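Local coordinates for catabolite activation-like protein (Xanthomonas campestris pv. campestris, PDB 3IWZ) that regulates virulence genes as a dimeric global transcription factor of the CRP family and probably loses its DNA-binding ability when c-di-GMP binds, at residues Gly87-Arg98 with Ile113-Leu121; Val160-Leu171 with Leu196-Val207. One frame throughout, in Å; residues are numbered along the deposited sequence.

Contact 1 of 2, residues Gly87-Arg98 with Ile113-Leu121; sequences GEMGLFIESDTR and ISYERLQQL
Tyr115 points its ring from the first turn of helix 115-122 into the turn at Gly87-Leu91. The ring lies flat against the backbone there. Gly90 C sits 3.3 Å above one face and Leu91 N covers the same face, both toward the rim. Gly90 has no side chain, so the ring can lie close to the main chain; Tyr115 CE2 is 3.4 Å from Gly90 CA.

With CG anti to its own carbonyl carbon (chi1 -58°), the tyrosine carries its hydroxyl to the start of the turn. Tyr115 OH donates to Gly87 O at 2.6 Å, a short bond with the hydroxyl oxygen tilted 29° from the plane of the Gly87 carbonyl. Gly87 O also takes a weak bond from Arg98 NH1. The guanidinium comes from the direction opposite to the tyrosine, its plane 80° from the ring plane. Arg98 NH2 is held by Thr54 O, and Phe46 makes a cation-pi contact with this arginine.

Leu91 continues the packing along the helix. Its CB rests 3.7 Å from Tyr115 CD1. Its CD2 meets Leu118 CD2 at 3.9 Å, the two side chains crossing at about a right angle. Leu91 CD1 touches the end of Gln119. Leu118 also packs on Phe30 of helix 24-32. The hydroxyl of Tyr135 of the second subunit donates to Leu91 O, and that residue also packs on Gln119.

The contact joins the loop after strand 85-86 to the helix after strand 108-114. It belongs to the cyclic nucleotide-binding beta-roll of the CRP family, within the region assigned to nucleotide binding and beside the dimer interface.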
loop_
_atom_site.group_PDB
_atom_site.type_symbol
_atom_site.label_atom_id
_atom_site.label_comp_id
_atom_site.label_asym_id
_atom_site.label_seq_id
_atom_site.Cartn_x
_atom_site.Cartn_y
_atom_site.Cartn_z
ATOM N N GLY D 87 -5.390 -12.149 -0.821
ATOM C CA GLY D 87 -6.839 -12.022 -0.890
ATOM C C GLY D 87 -7.414 -11.771 0.501
ATOM O O GLY D 87 -8.546 -12.153 0.820
ATOM N N GLU D 88 -6.630 -11.108 1.340
ATOM C CA GLU D 88 -7.051 -10.849 2.704
ATOM C C GLU D 88 -7.856 -9.583 2.937
ATOM O O GLU D 88 -8.425 -9.418 4.011
ATOM C CB GLU D 88 -5.832 -10.826 3.628
ATOM C CG GLU D 88 -5.012 -9.543 3.572
ATOM C CD GLU D 88 -4.591 -9.151 2.161
ATOM O OE1 GLU D 88 -4.330 -10.043 1.306
ATOM O OE2 GLU D 88 -4.511 -7.934 1.916
ATOM N N MET D 89 -7.923 -8.704 1.944
ATOM C CA MET D 89 -8.634 -7.437 2.117
ATOM C C MET D 89 -10.052 -7.550 2.681
ATOM O O MET D 89 -10.390 -6.865 3.644
ATOM C CB MET D 89 -8.670 -6.649 0.805
ATOM C CG MET D 89 -9.058 -5.182 1.018
ATOM S SD MET D 89 -9.126 -4.195 -0.492
ATOM C CE MET D 89 -10.867 -4.309 -0.893
ATOM N N GLY D 90 -10.875 -8.397 2.076
ATOM C CA GLY D 90 -12.236 -8.577 2.546
ATOM C C GLY D 90 -12.346 -8.984 4.006
ATOM O O GLY D 90 -13.401 -8.834 4.616
ATOM N N LEU D 91 -11.265 -9.498 4.580
ATOM C CA LEU D 91 -11.278 -9.895 5.983
ATOM C C LEU D 91 -11.195 -8.663 6.896
ATOM O O LEU D 91 -11.382 -8.751 8.112
ATOM C CB LEU D 91 -10.094 -10.815 6.274
ATOM C CG LEU D 91 -9.859 -11.184 7.737
ATOM C CD1 LEU D 91 -11.049 -11.987 8.247
ATOM C CD2 LEU D 91 -8.569 -11.991 7.865
ATOM N N PHE D 92 -10.928 -7.511 6.291
ATOM C CA PHE D 92 -10.770 -6.268 7.036
ATOM C C PHE D 92 -11.701 -5.166 6.561
ATOM O O PHE D 92 -12.161 -4.352 7.354
ATOM C CB PHE D 92 -9.333 -5.782 6.894
ATOM C CG PHE D 92 -8.326 -6.680 7.526
ATOM C CD1 PHE D 92 -8.061 -6.589 8.885
ATOM C CD2 PHE D 92 -7.626 -7.605 6.762
ATOM C CE1 PHE D 92 -7.106 -7.404 9.477
ATOM C CE2 PHE D 92 -6.665 -8.431 7.346
ATOM C CZ PHE D 92 -6.403 -8.331 8.701
ATOM N N ILE D 93 -11.949 -5.132 5.260
ATOM C CA ILE D 93 -12.814 -4.126 4.684
ATOM C C ILE D 93 -13.970 -4.816 3.992
ATOM O O ILE D 93 -13.890 -5.135 2.799
ATOM C CB ILE D 93 -12.080 -3.272 3.630
ATOM C CG1 ILE D 93 -10.808 -2.676 4.224
ATOM C CG2 ILE D 93 -12.989 -2.165 3.144
ATOM C CD1 ILE D 93 -9.979 -1.939 3.194
ATOM N N GLU D 94 -15.038 -5.050 4.749
ATOM C CA GLU D 94 -16.230 -5.692 4.218
ATOM C C GLU D 94 -16.481 -5.168 2.811
ATOM O O GLU D 94 -16.737 -3.984 2.606
ATOM C CB GLU D 94 -17.438 -5.398 5.120
ATOM C CG GLU D 94 -17.320 -5.991 6.527
ATOM C CD GLU D 94 -18.368 -5.445 7.485
ATOM O OE1 GLU D 94 -19.574 -5.618 7.208
ATOM O OE2 GLU D 94 -17.983 -4.843 8.519
ATOM N N SER D 95 -16.369 -6.064 1.839
ATOM C CA SER D 95 -16.586 -5.714 0.446
ATOM C C SER D 95 -17.182 -6.944 -0.212
ATOM O O SER D 95 -16.980 -8.067 0.252
ATOM C CB SER D 95 -15.260 -5.340 -0.214
ATOM O OG SER D 95 -15.459 -4.833 -1.523
ATOM N N ASP D 96 -17.935 -6.742 -1.280
ATOM C CA ASP D 96 -18.550 -7.871 -1.956
ATOM C C ASP D 96 -17.630 -8.363 -3.058
ATOM O O ASP D 96 -17.772 -9.484 -3.531
ATOM C CB ASP D 96 -19.895 -7.457 -2.567
ATOM C CG ASP D 96 -20.860 -6.861 -1.547
ATOM O OD1 ASP D 96 -21.941 -6.396 -1.972
ATOM O OD2 ASP D 96 -20.553 -6.857 -0.330
ATOM N N THR D 97 -16.674 -7.528 -3.454
ATOM C CA THR D 97 -15.768 -7.885 -4.537
ATOM C C THR D 97 -14.265 -7.667 -4.308
ATOM O O THR D 97 -13.842 -6.985 -3.367
ATOM C CB THR D 97 -16.172 -7.127 -5.800
ATOM O OG1 THR D 97 -16.057 -5.720 -5.557
ATOM C CG2 THR D 97 -17.625 -7.446 -6.169
ATOM N N ARG D 98 -13.471 -8.266 -5.194
ATOM C CA ARG D 98 -12.015 -8.153 -5.174
ATOM C C ARG D 98 -11.652 -6.838 -5.840
ATOM O O ARG D 98 -12.426 -6.304 -6.633
ATOM C CB ARG D 98 -11.369 -9.284 -5.978
ATOM C CG ARG D 98 -11.626 -10.692 -5.474
ATOM C CD ARG D 98 -11.034 -10.939 -4.117
ATOM N NE ARG D 98 -11.224 -12.324 -3.720
ATOM C CZ ARG D 98 -10.962 -12.810 -2.511
ATOM N NH1 ARG D 98 -10.481 -12.011 -1.560
ATOM N NH2 ARG D 98 -11.202 -14.095 -2.247
ATOM N N ILE D 113 -9.787 -20.492 2.883
ATOM C CA ILE D 113 -10.752 -20.560 3.976
ATOM C C ILE D 113 -11.618 -19.306 3.930
ATOM O O ILE D 113 -11.112 -18.190 3.758
ATOM C CB ILE D 113 -10.059 -20.648 5.358
ATOM C CG1 ILE D 113 -11.102 -20.983 6.432
ATOM C CG2 ILE D 113 -9.378 -19.317 5.697
ATOM C CD1 ILE D 113 -10.504 -21.404 7.761
ATOM N N SER D 114 -12.927 -19.495 4.074
ATOM C CA SER D 114 -13.865 -18.378 4.033
ATOM C C SER D 114 -13.648 -17.455 5.219
ATOM O O SER D 114 -13.276 -17.905 6.306
ATOM C CB SER D 114 -15.305 -18.894 4.052
ATOM O OG SER D 114 -15.610 -19.510 5.292
ATOM N N TYR D 115 -13.881 -16.163 5.018
ATOM C CA TYR D 115 -13.710 -15.210 6.108
ATOM C C TYR D 115 -14.637 -15.579 7.270
ATOM O O TYR D 115 -14.206 -15.703 8.418
ATOM C CB TYR D 115 -14.048 -13.781 5.655
ATOM C CG TYR D 115 -13.247 -13.245 4.486
ATOM C CD1 TYR D 115 -11.873 -13.479 4.381
ATOM C CD2 TYR D 115 -13.856 -12.446 3.519
ATOM C CE1 TYR D 115 -11.128 -12.926 3.346
ATOM C CE2 TYR D 115 -13.124 -11.892 2.486
ATOM C CZ TYR D 115 -11.762 -12.133 2.406
ATOM O OH TYR D 115 -11.044 -11.555 1.403
ATOM N N GLU D 116 -15.914 -15.760 6.947
ATOM C CA GLU D 116 -16.929 -16.085 7.936
ATOM C C GLU D 116 -16.525 -17.228 8.842
ATOM O O GLU D 116 -16.697 -17.147 10.054
ATOM C CB GLU D 116 -18.248 -16.415 7.240
ATOM C CG GLU D 116 -19.446 -15.737 7.875
ATOM C CD GLU D 116 -20.477 -15.313 6.847
ATOM O OE1 GLU D 116 -21.133 -16.198 6.255
ATOM O OE2 GLU D 116 -20.625 -14.088 6.629
ATOM N N ARG D 117 -15.990 -18.292 8.253
ATOM C CA ARG D 117 -15.567 -19.450 9.029
ATOM C C ARG D 117 -14.249 -19.219 9.734
ATOM O O ARG D 117 -13.866 -20.004 10.594
ATOM C CB ARG D 117 -15.456 -20.700 8.145
ATOM C CG ARG D 117 -16.688 -21.592 8.206
ATOM C CD ARG D 117 -17.002 -21.998 9.655
ATOM N NE ARG D 117 -16.093 -23.017 10.183
ATOM C CZ ARG D 117 -16.000 -23.344 11.471
ATOM N NH1 ARG D 117 -16.752 -22.725 12.376
ATOM N NH2 ARG D 117 -15.166 -24.304 11.857
ATOM N N LEU D 118 -13.548 -18.150 9.375
ATOM C CA LEU D 118 -12.274 -17.863 10.020
ATOM C C LEU D 118 -12.526 -17.210 11.371
ATOM O O LEU D 118 -12.060 -17.704 12.398
ATOM C CB LEU D 118 -11.412 -16.938 9.151
ATOM C CG LEU D 118 -9.999 -16.681 9.689
ATOM C CD1 LEU D 118 -9.252 -17.992 9.794
ATOM C CD2 LEU D 118 -9.254 -15.733 8.777
ATOM N N GLN D 119 -13.273 -16.108 11.368
ATOM C CA GLN D 119 -13.580 -15.394 12.601
ATOM C C GLN D 119 -14.439 -16.258 13.529
ATOM O O GLN D 119 -14.403 -16.094 14.747
ATOM C CB GLN D 119 -14.263 -14.055 12.286
ATOM C CG GLN D 119 -13.395 -13.147 11.403
ATOM C CD GLN D 119 -13.893 -11.716 11.317
ATOM O OE1 GLN D 119 -15.062 -11.461 11.016
ATOM N NE2 GLN D 119 -12.999 -10.768 11.572
ATOM N N GLN D 120 -15.207 -17.177 12.955
ATOM C CA GLN D 120 -16.009 -18.075 13.777
ATOM C C GLN D 120 -15.000 -18.982 14.476
ATOM O O GLN D 120 -15.190 -19.377 15.624
ATOM C CB GLN D 120 -16.966 -18.915 12.927
ATOM C CG GLN D 120 -18.113 -18.127 12.302
ATOM C CD GLN D 120 -19.043 -19.006 11.475
ATOM O OE1 GLN D 120 -19.881 -18.508 10.715
ATOM N NE2 GLN D 120 -18.904 -20.320 11.624
ATOM N N LEU D 121 -13.922 -19.305 13.767
ATOM C CA LEU D 121 -12.865 -20.132 14.329
ATOM C C LEU D 121 -12.036 -19.273 15.278
ATOM O O LEU D 121 -11.471 -19.780 16.247
ATOM C CB LEU D 121 -11.966 -20.694 13.223
ATOM C CG LEU D 121 -12.473 -21.880 12.395
ATOM C CD1 LEU D 121 -11.426 -22.273 11.358
ATOM C CD2 LEU D 121 -12.765 -23.056 13.319
#

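Contact 2 of 2, residues Val160-Leu171 with Leu196-Val207; sequences VTDRIVRTLHDL and LVGCSREMAGRV
Arg163 grips Val197 O side-on with two nitrogens. Arg163 NE and NH2 each donate to Val197 O at 2.8 Å, and this oxygen lies close to the guanidinium plane. The N-H...O angles are 146° for NE and 142° for NH2, so neither bond is straight. The chain bends at chi3 to turn this edge to the Val197 carbonyl, just before the turn. Leu158 O accepts from NH1, which further fixes the group's rotation.

Val197 packs beside this grip. Its CG1 and CG2 both lie 3.8 Å from Ile164 CG1. Ile164 then reaches tip to tip toward Val207, with CD1 3.7 Å from Val207 CB. Next to it, Thr161 CG2 and Val207 CG2 are tightly packed at 3.5 Å. At the other end, Thr167 CG2 touches Leu196 CD1. Val160 CG1 touches Cys199 CB in the turn.

Helices 160-171 and 201-207 cross at -76°, their axes 10.0 Å apart. Gly198, with positive phi, follows helix 190-197, and Ser200 N-caps the next through a bond from Met203 N. This is the turn of the predicted helix-turn-helix, packed on the first helix of a CRP-type winged-helix DNA-binding domain.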
loop_
_atom_site.group_PDB
_atom_site.type_symbol
_atom_site.label_atom_id
_atom_site.label_comp_id
_atom_site.label_asym_id
_atom_site.label_seq_id
_atom_site.Cartn_x
_atom_site.Cartn_y
_atom_site.Cartn_z
ATOM N N VAL D 160 10.934 6.195 -16.938
ATOM C CA VAL D 160 10.784 4.799 -17.326
ATOM C C VAL D 160 12.113 4.045 -17.252
ATOM O O VAL D 160 12.296 3.168 -16.400
ATOM C CB VAL D 160 10.232 4.697 -18.760
ATOM C CG1 VAL D 160 9.704 3.297 -19.021
ATOM C CG2 VAL D 160 9.142 5.744 -18.966
ATOM N N THR D 161 13.042 4.396 -18.140
ATOM C CA THR D 161 14.349 3.750 -18.174
ATOM C C THR D 161 14.886 3.638 -16.753
ATOM O O THR D 161 15.388 2.590 -16.341
ATOM C CB THR D 161 15.358 4.552 -19.035
ATOM O OG1 THR D 161 15.670 5.792 -18.394
ATOM C CG2 THR D 161 14.775 4.848 -20.405
ATOM N N ASP D 162 14.762 4.725 -16.000
ATOM C CA ASP D 162 15.228 4.756 -14.622
ATOM C C ASP D 162 14.565 3.647 -13.797
ATOM O O ASP D 162 15.252 2.865 -13.140
ATOM C CB ASP D 162 14.918 6.123 -14.007
ATOM C CG ASP D 162 15.398 6.246 -12.573
ATOM O OD1 ASP D 162 15.090 5.346 -11.760
ATOM O OD2 ASP D 162 16.070 7.251 -12.258
ATOM N N ARG D 163 13.233 3.579 -13.838
ATOM C CA ARG D 163 12.491 2.569 -13.078
ATOM C C ARG D 163 12.870 1.152 -13.514
ATOM O O ARG D 163 13.025 0.261 -12.684
ATOM C CB ARG D 163 10.968 2.758 -13.240
ATOM C CG ARG D 163 10.459 4.194 -13.072
ATOM C CD ARG D 163 8.960 4.280 -12.704
ATOM N NE ARG D 163 8.026 3.864 -13.756
ATOM C CZ ARG D 163 7.615 4.640 -14.755
ATOM N NH1 ARG D 163 8.050 5.890 -14.864
ATOM N NH2 ARG D 163 6.757 4.171 -15.649
ATOM N N ILE D 164 13.016 0.945 -14.818
ATOM C CA ILE D 164 13.368 -0.374 -15.334
ATOM C C ILE D 164 14.721 -0.858 -14.809
ATOM O O ILE D 164 14.859 -2.018 -14.418
ATOM C CB ILE D 164 13.386 -0.382 -16.876
ATOM C CG1 ILE D 164 11.997 -0.001 -17.404
ATOM C CG2 ILE D 164 13.799 -1.761 -17.383
ATOM C CD1 ILE D 164 11.862 -0.045 -18.920
ATOM N N VAL D 165 15.715 0.026 -14.801
ATOM C CA VAL D 165 17.040 -0.332 -14.303
ATOM C C VAL D 165 16.940 -0.784 -12.849
ATOM O O VAL D 165 17.454 -1.848 -12.480
ATOM C CB VAL D 165 18.020 0.859 -14.392
ATOM C CG1 VAL D 165 19.298 0.541 -13.631
ATOM C CG2 VAL D 165 18.338 1.155 -15.853
ATOM N N ARG D 166 16.274 0.028 -12.030
ATOM C CA ARG D 166 16.081 -0.278 -10.617
ATOM C C ARG D 166 15.443 -1.656 -10.428
ATOM O O ARG D 166 15.906 -2.457 -9.610
ATOM C CB ARG D 166 15.196 0.790 -9.964
ATOM C CG ARG D 166 15.907 2.078 -9.550
ATOM C CD ARG D 166 14.909 3.019 -8.892
ATOM N NE ARG D 166 15.518 3.953 -7.945
ATOM C CZ ARG D 166 16.280 4.987 -8.283
ATOM N NH1 ARG D 166 16.541 5.234 -9.559
ATOM N NH2 ARG D 166 16.771 5.787 -7.344
ATOM N N THR D 167 14.386 -1.927 -11.194
ATOM C CA THR D 167 13.664 -3.200 -11.116
ATOM C C THR D 167 14.481 -4.393 -11.628
ATOM O O THR D 167 14.263 -5.532 -11.204
ATOM C CB THR D 167 12.326 -3.131 -11.895
ATOM O OG1 THR D 167 11.467 -2.162 -11.285
ATOM C CG2 THR D 167 11.632 -4.469 -11.884
ATOM N N LEU D 168 15.405 -4.140 -12.551
ATOM C CA LEU D 168 16.250 -5.207 -13.073
ATOM C C LEU D 168 17.166 -5.675 -11.951
ATOM O O LEU D 168 17.456 -6.864 -11.827
ATOM C CB LEU D 168 17.090 -4.710 -14.253
ATOM C CG LEU D 168 16.405 -4.719 -15.624
ATOM C CD1 LEU D 168 17.244 -3.955 -16.644
ATOM C CD2 LEU D 168 16.203 -6.159 -16.059
ATOM N N HIS D 169 17.602 -4.734 -11.119
ATOM C CA HIS D 169 18.486 -5.062 -10.007
ATOM C C HIS D 169 17.764 -5.735 -8.844
ATOM O O HIS D 169 18.361 -6.525 -8.113
ATOM C CB HIS D 169 19.214 -3.804 -9.515
ATOM C CG HIS D 169 20.291 -3.329 -10.440
ATOM N ND1 HIS D 169 21.406 -4.087 -10.733
ATOM C CD2 HIS D 169 20.428 -2.174 -11.134
ATOM C CE1 HIS D 169 22.183 -3.418 -11.568
ATOM N NE2 HIS D 169 21.612 -2.254 -11.827
ATOM N N ASP D 170 16.482 -5.429 -8.668
ATOM C CA ASP D 170 15.714 -6.031 -7.579
ATOM C C ASP D 170 15.556 -7.528 -7.845
ATOM O O ASP D 170 15.582 -8.347 -6.924
ATOM C CB ASP D 170 14.333 -5.370 -7.473
ATOM C CG ASP D 170 13.589 -5.763 -6.201
ATOM O OD1 ASP D 170 14.145 -5.568 -5.097
ATOM O OD2 ASP D 170 12.448 -6.266 -6.305
ATOM N N LEU D 171 15.406 -7.881 -9.115
ATOM C CA LEU D 171 15.244 -9.276 -9.495
ATOM C C LEU D 171 16.564 -10.031 -9.434
ATOM O O LEU D 171 16.582 -11.238 -9.211
ATOM C CB LEU D 171 14.656 -9.365 -10.902
ATOM C CG LEU D 171 13.273 -8.726 -11.018
ATOM C CD1 LEU D 171 12.881 -8.594 -12.483
ATOM C CD2 LEU D 171 12.265 -9.563 -10.235
ATOM N N LEU D 196 5.684 -4.306 -14.500
ATOM C CA LEU D 196 6.377 -4.005 -13.259
ATOM C C LEU D 196 6.610 -2.520 -13.062
ATOM O O LEU D 196 6.361 -1.988 -11.978
ATOM C CB LEU D 196 7.717 -4.742 -13.202
ATOM C CG LEU D 196 7.641 -6.222 -12.831
ATOM C CD1 LEU D 196 8.975 -6.893 -13.081
ATOM C CD2 LEU D 196 7.239 -6.351 -11.378
ATOM N N VAL D 197 7.081 -1.848 -14.107
ATOM C CA VAL D 197 7.370 -0.416 -14.009
ATOM C C VAL D 197 6.220 0.477 -14.435
ATOM O O VAL D 197 6.314 1.692 -14.328
ATOM C CB VAL D 197 8.610 -0.027 -14.851
ATOM C CG1 VAL D 197 9.808 -0.845 -14.417
ATOM C CG2 VAL D 197 8.325 -0.228 -16.330
ATOM N N GLY D 198 5.149 -0.129 -14.931
ATOM C CA GLY D 198 3.998 0.633 -15.360
ATOM C C GLY D 198 4.218 1.370 -16.667
ATOM O O GLY D 198 4.052 2.593 -16.726
ATOM N N CYS D 199 4.603 0.638 -17.711
ATOM C CA CYS D 199 4.824 1.234 -19.027
ATOM C C CYS D 199 4.340 0.254 -20.090
ATOM O O CYS D 199 4.093 -0.915 -19.794
ATOM C CB CYS D 199 6.310 1.549 -19.248
ATOM S SG CYS D 199 7.388 0.108 -19.428
ATOM N N SER D 200 4.203 0.726 -21.325
ATOM C CA SER D 200 3.741 -0.136 -22.410
ATOM C C SER D 200 4.752 -1.236 -22.708
ATOM O O SER D 200 5.962 -1.032 -22.585
ATOM C CB SER D 200 3.489 0.687 -23.677
ATOM O OG SER D 200 4.680 1.298 -24.142
ATOM N N ARG D 201 4.245 -2.405 -23.085
ATOM C CA ARG D 201 5.085 -3.553 -23.416
ATOM C C ARG D 201 6.129 -3.142 -24.443
ATOM O O ARG D 201 7.244 -3.656 -24.456
ATOM C CB ARG D 201 4.218 -4.688 -23.971
ATOM C CG ARG D 201 4.944 -5.650 -24.901
ATOM C CD ARG D 201 3.977 -6.681 -25.435
ATOM N NE ARG D 201 4.558 -7.517 -26.480
ATOM C CZ ARG D 201 5.643 -8.272 -26.330
ATOM N NH1 ARG D 201 6.289 -8.300 -25.170
ATOM N NH2 ARG D 201 6.070 -9.017 -27.339
ATOM N N GLU D 202 5.740 -2.208 -25.304
ATOM C CA GLU D 202 6.610 -1.689 -26.347
ATOM C C GLU D 202 7.727 -0.815 -25.767
ATOM O O GLU D 202 8.907 -1.106 -25.969
ATOM C CB GLU D 202 5.781 -0.890 -27.361
ATOM C CG GLU D 202 4.543 -0.215 -26.770
ATOM C CD GLU D 202 3.245 -0.875 -27.211
ATOM O OE1 GLU D 202 2.912 -0.775 -28.414
ATOM O OE2 GLU D 202 2.557 -1.489 -26.363
ATOM N N MET D 203 7.358 0.243 -25.044
ATOM C CA MET D 203 8.352 1.140 -24.453
ATOM C C MET D 203 9.372 0.332 -23.670
ATOM O O MET D 203 10.573 0.584 -23.757
ATOM C CB MET D 203 7.692 2.159 -23.519
ATOM C CG MET D 203 8.245 3.583 -23.654
ATOM S SD MET D 203 10.056 3.702 -23.549
ATOM C CE MET D 203 10.309 5.481 -23.752
ATOM N N ALA D 204 8.891 -0.646 -22.909
ATOM C CA ALA D 204 9.776 -1.486 -22.119
ATOM C C ALA D 204 10.809 -2.133 -23.032
ATOM O O ALA D 204 11.933 -2.405 -22.616
ATOM C CB ALA D 204 8.977 -2.555 -21.392
ATOM N N GLY D 205 10.419 -2.381 -24.278
ATOM C CA GLY D 205 11.336 -2.988 -25.227
ATOM C C GLY D 205 12.395 -1.993 -25.648
ATOM O O GLY D 205 13.590 -2.300 -25.669
ATOM N N ARG D 206 11.943 -0.786 -25.974
ATOM C CA ARG D 206 12.830 0.288 -26.399
ATOM C C ARG D 206 13.972 0.502 -25.408
ATOM O O ARG D 206 15.089 0.824 -25.801
ATOM C CB ARG D 206 12.030 1.582 -26.554
ATOM C CG ARG D 206 12.835 2.772 -27.049
ATOM C CD ARG D 206 11.999 4.043 -26.962
ATOM N NE ARG D 206 10.738 3.912 -27.686
ATOM C CZ ARG D 206 9.750 4.803 -27.647
ATOM N NH1 ARG D 206 9.867 5.902 -26.910
ATOM N NH2 ARG D 206 8.643 4.594 -28.349
ATOM N N VAL D 207 13.691 0.317 -24.122
ATOM C CA VAL D 207 14.701 0.502 -23.084
ATOM C C VAL D 207 15.588 -0.729 -22.925
ATOM O O VAL D 207 16.743 -0.624 -22.522
ATOM C CB VAL D 207 14.043 0.833 -21.720
ATOM C CG1 VAL D 207 15.112 0.999 -20.649
ATOM C CG2 VAL D 207 13.217 2.107 -21.838
#

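In the fold
The two contacts lie on opposite sides of the chain's centre, with their own centres 35 Å apart and nearest atoms about 17 Å apart. They share no element. Contact 1 belongs to the cyclic nucleotide-binding domain and contact 2 to the DNA-binding domain; helix 130-157 runs between these domains and touches both contacts. Each is partly buried and combines a backbone carbonyl acceptor with apolar packing. In contact 1 an aromatic ring lies on a loop backbone, and the second subunit approaches. In contact 2 aliphatic side chains fill the space between helices, and an arginine holds a carbonyl at the turn. Contact 2 buries more surface, 540 against 318 Å².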